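Local coordinates for Serine/threonine protein phosphatase Stp1 (Streptococcus agalactiae, PDB 2PK0) that removes phosphate from phosphoserine and phosphothreonine residues of proteins as a metal-dependent phosphatase of the PP2C family, with magnesium bound here, probably acting in bacterial signalling, at residues D77-S82 and I106-I111. Numbering follows the deposited sequence.
Sequences DWMLVS and IEAVAI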
loop_
_atom_site.group_PDB
_atom_site.type_symbol
_atom_site.label_atom_id
_atom_site.label_comp_id
_atom_site.label_asym_id
_atom_site.label_seq_id
_atom_site.Cartn_x
_atom_site.Cartn_y
_atom_site.Cartn_z
ATOM N N ASP A 77 5.505 9.047 15.010
ATOM C CA ASP A 77 4.583 9.042 16.150
ATOM C C ASP A 77 3.158 9.102 15.633
ATOM O O ASP A 77 2.315 8.339 16.085
ATOM C CB ASP A 77 4.815 10.233 17.100
ATOM C CG ASP A 77 6.082 10.104 17.932
ATOM O OD1 ASP A 77 6.640 8.986 18.062
ATOM O OD2 ASP A 77 6.516 11.147 18.468
ATOM N N TRP A 78 2.920 9.998 14.674
ATOM C CA TRP A 78 1.602 10.179 14.086
ATOM C C TRP A 78 1.041 8.898 13.428
ATOM O O TRP A 78 -0.150 8.602 13.563
ATOM C CB TRP A 78 1.611 11.345 13.093
ATOM C CG TRP A 78 0.263 11.651 12.498
ATOM C CD1 TRP A 78 -0.675 12.520 12.991
ATOM C CD2 TRP A 78 -0.304 11.091 11.298
ATOM N NE1 TRP A 78 -1.787 12.526 12.189
ATOM C CE2 TRP A 78 -1.592 11.659 11.143
ATOM C CE3 TRP A 78 0.143 10.151 10.351
ATOM C CZ2 TRP A 78 -2.434 11.330 10.061
ATOM C CZ3 TRP A 78 -0.703 9.817 9.280
ATOM C CH2 TRP A 78 -1.970 10.414 9.146
ATOM N N MET A 79 1.894 8.150 12.729
ATOM C CA MET A 79 1.439 6.960 12.034
ATOM C C MET A 79 1.025 5.866 13.018
ATOM O O MET A 79 -0.062 5.315 12.914
ATOM C CB MET A 79 2.498 6.442 11.061
ATOM C CG MET A 79 2.643 7.287 9.819
ATOM S SD MET A 79 4.020 6.757 8.775
ATOM C CE MET A 79 3.742 7.735 7.305
ATOM N N LEU A 80 1.876 5.588 13.992
ATOM C CA LEU A 80 1.604 4.561 14.983
ATOM C C LEU A 80 0.340 4.841 15.781
ATOM O O LEU A 80 -0.409 3.921 16.090
ATOM C CB LEU A 80 2.795 4.419 15.927
ATOM C CG LEU A 80 4.036 3.781 15.314
ATOM C CD1 LEU A 80 5.182 3.797 16.318
ATOM C CD2 LEU A 80 3.718 2.366 14.868
ATOM N N VAL A 81 0.107 6.116 16.083
ATOM C CA VAL A 81 -1.064 6.546 16.838
ATOM C C VAL A 81 -2.369 6.501 16.017
ATOM O O VAL A 81 -3.332 5.865 16.444
ATOM C CB VAL A 81 -0.820 7.929 17.476
ATOM C CG1 VAL A 81 -2.120 8.545 18.006
ATOM C CG2 VAL A 81 0.232 7.810 18.594
ATOM N N SER A 82 -2.388 7.133 14.838
ATOM C CA SER A 82 -3.582 7.192 13.970
ATOM C C SER A 82 -4.074 5.829 13.492
ATOM O O SER A 82 -5.275 5.601 13.332
ATOM C CB SER A 82 -3.308 8.042 12.727
ATOM O OG SER A 82 -2.644 9.246 13.062
ATOM N N ILE A 106 -3.245 -1.482 4.929
ATOM C CA ILE A 106 -2.803 -0.102 4.704
ATOM C C ILE A 106 -1.341 0.028 4.262
ATOM O O ILE A 106 -0.477 -0.746 4.678
ATOM C CB ILE A 106 -3.069 0.833 5.915
ATOM C CG1 ILE A 106 -3.282 2.272 5.429
ATOM C CG2 ILE A 106 -1.942 0.758 6.962
ATOM C CD1 ILE A 106 -3.177 3.314 6.525
ATOM N N GLU A 107 -1.107 0.981 3.363
ATOM C CA GLU A 107 0.217 1.538 3.119
ATOM C C GLU A 107 0.116 3.053 3.240
ATOM O O GLU A 107 -0.651 3.697 2.506
ATOM C CB GLU A 107 0.753 1.188 1.720
ATOM C CG GLU A 107 0.817 -0.287 1.369
ATOM C CD GLU A 107 1.594 -1.123 2.374
ATOM O OE1 GLU A 107 2.594 -0.645 2.934
ATOM O OE2 GLU A 107 1.195 -2.274 2.627
ATOM N N ALA A 108 0.874 3.621 4.167
ATOM C CA ALA A 108 0.859 5.049 4.344
ATOM C C ALA A 108 2.287 5.529 4.188
ATOM O O ALA A 108 3.179 5.069 4.891
ATOM C CB ALA A 108 0.305 5.406 5.710
ATOM N N VAL A 109 2.513 6.411 3.222
ATOM C CA VAL A 109 3.873 6.815 2.857
ATOM C C VAL A 109 3.955 8.323 2.844
ATOM O O VAL A 109 3.178 8.975 2.141
ATOM C CB VAL A 109 4.257 6.330 1.444
ATOM C CG1 VAL A 109 5.714 6.662 1.142
ATOM C CG2 VAL A 109 4.020 4.857 1.292
ATOM N N ALA A 110 4.877 8.873 3.630
ATOM C CA ALA A 110 5.122 10.308 3.639
ATOM C C ALA A 110 6.514 10.584 3.083
ATOM O O ALA A 110 7.450 9.813 3.349
ATOM C CB ALA A 110 5.017 10.844 5.021
ATOM N N ILE A 111 6.654 11.672 2.320
ATOM C CA ILE A 111 7.923 11.993 1.681
ATOM C C ILE A 111 8.510 13.242 2.302
ATOM O O ILE A 111 7.990 14.333 2.101
ATOM C CB ILE A 111 7.773 12.272 0.176
ATOM C CG1 ILE A 111 7.090 11.123 -0.550
ATOM C CG2 ILE A 111 9.123 12.509 -0.451
ATOM C CD1 ILE A 111 6.699 11.495 -1.982
#
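M79 meets A108 and A110 where helix segment 77-82 runs over strand 106-111, nearly antiparallel to it at 159°, with the two axes 10.7 Å apart at their closest. M79 makes every close contact across the two segments. Its CG lies beside the backbone N, anti to the carbonyl carbon (chi1 -74°), and the extended chain beyond carries the CE methyl out from the helix to reach the strand end-on between the two alanines. M79 CE sits 4.1 Å from A110 CB and 4.4 Å from A108 CB. It also lies 3.6 Å from A108 O, a van der Waals contact with the backbone. Each alanine presents a single methyl, which is consistent with the close approach of M79 CE to the main chain. This is helix-on-sheet packing in the layered alpha/beta sandwich of PP2C phosphatases: helix 72-96 rests on the five-stranded antiparallel sheet in which strand 103-112 is central. Neighbouring strands complete the floor under M79, with L36 on one flank and A119 on the other. One residue earlier, W78 leaves the helix to the flank and its indole tilts down toward the sheet, packing between L36 and helix 48-64, where D63 accepts from NE1 and W64 packs edge-to-face. Over the centre of one face of that indole, 3.2 Å above the plane, stands S82 OG, which hydrogen-bonds back to W78 O at 2.6 Å; that carbonyl takes S82 N from the opposite side of its plane.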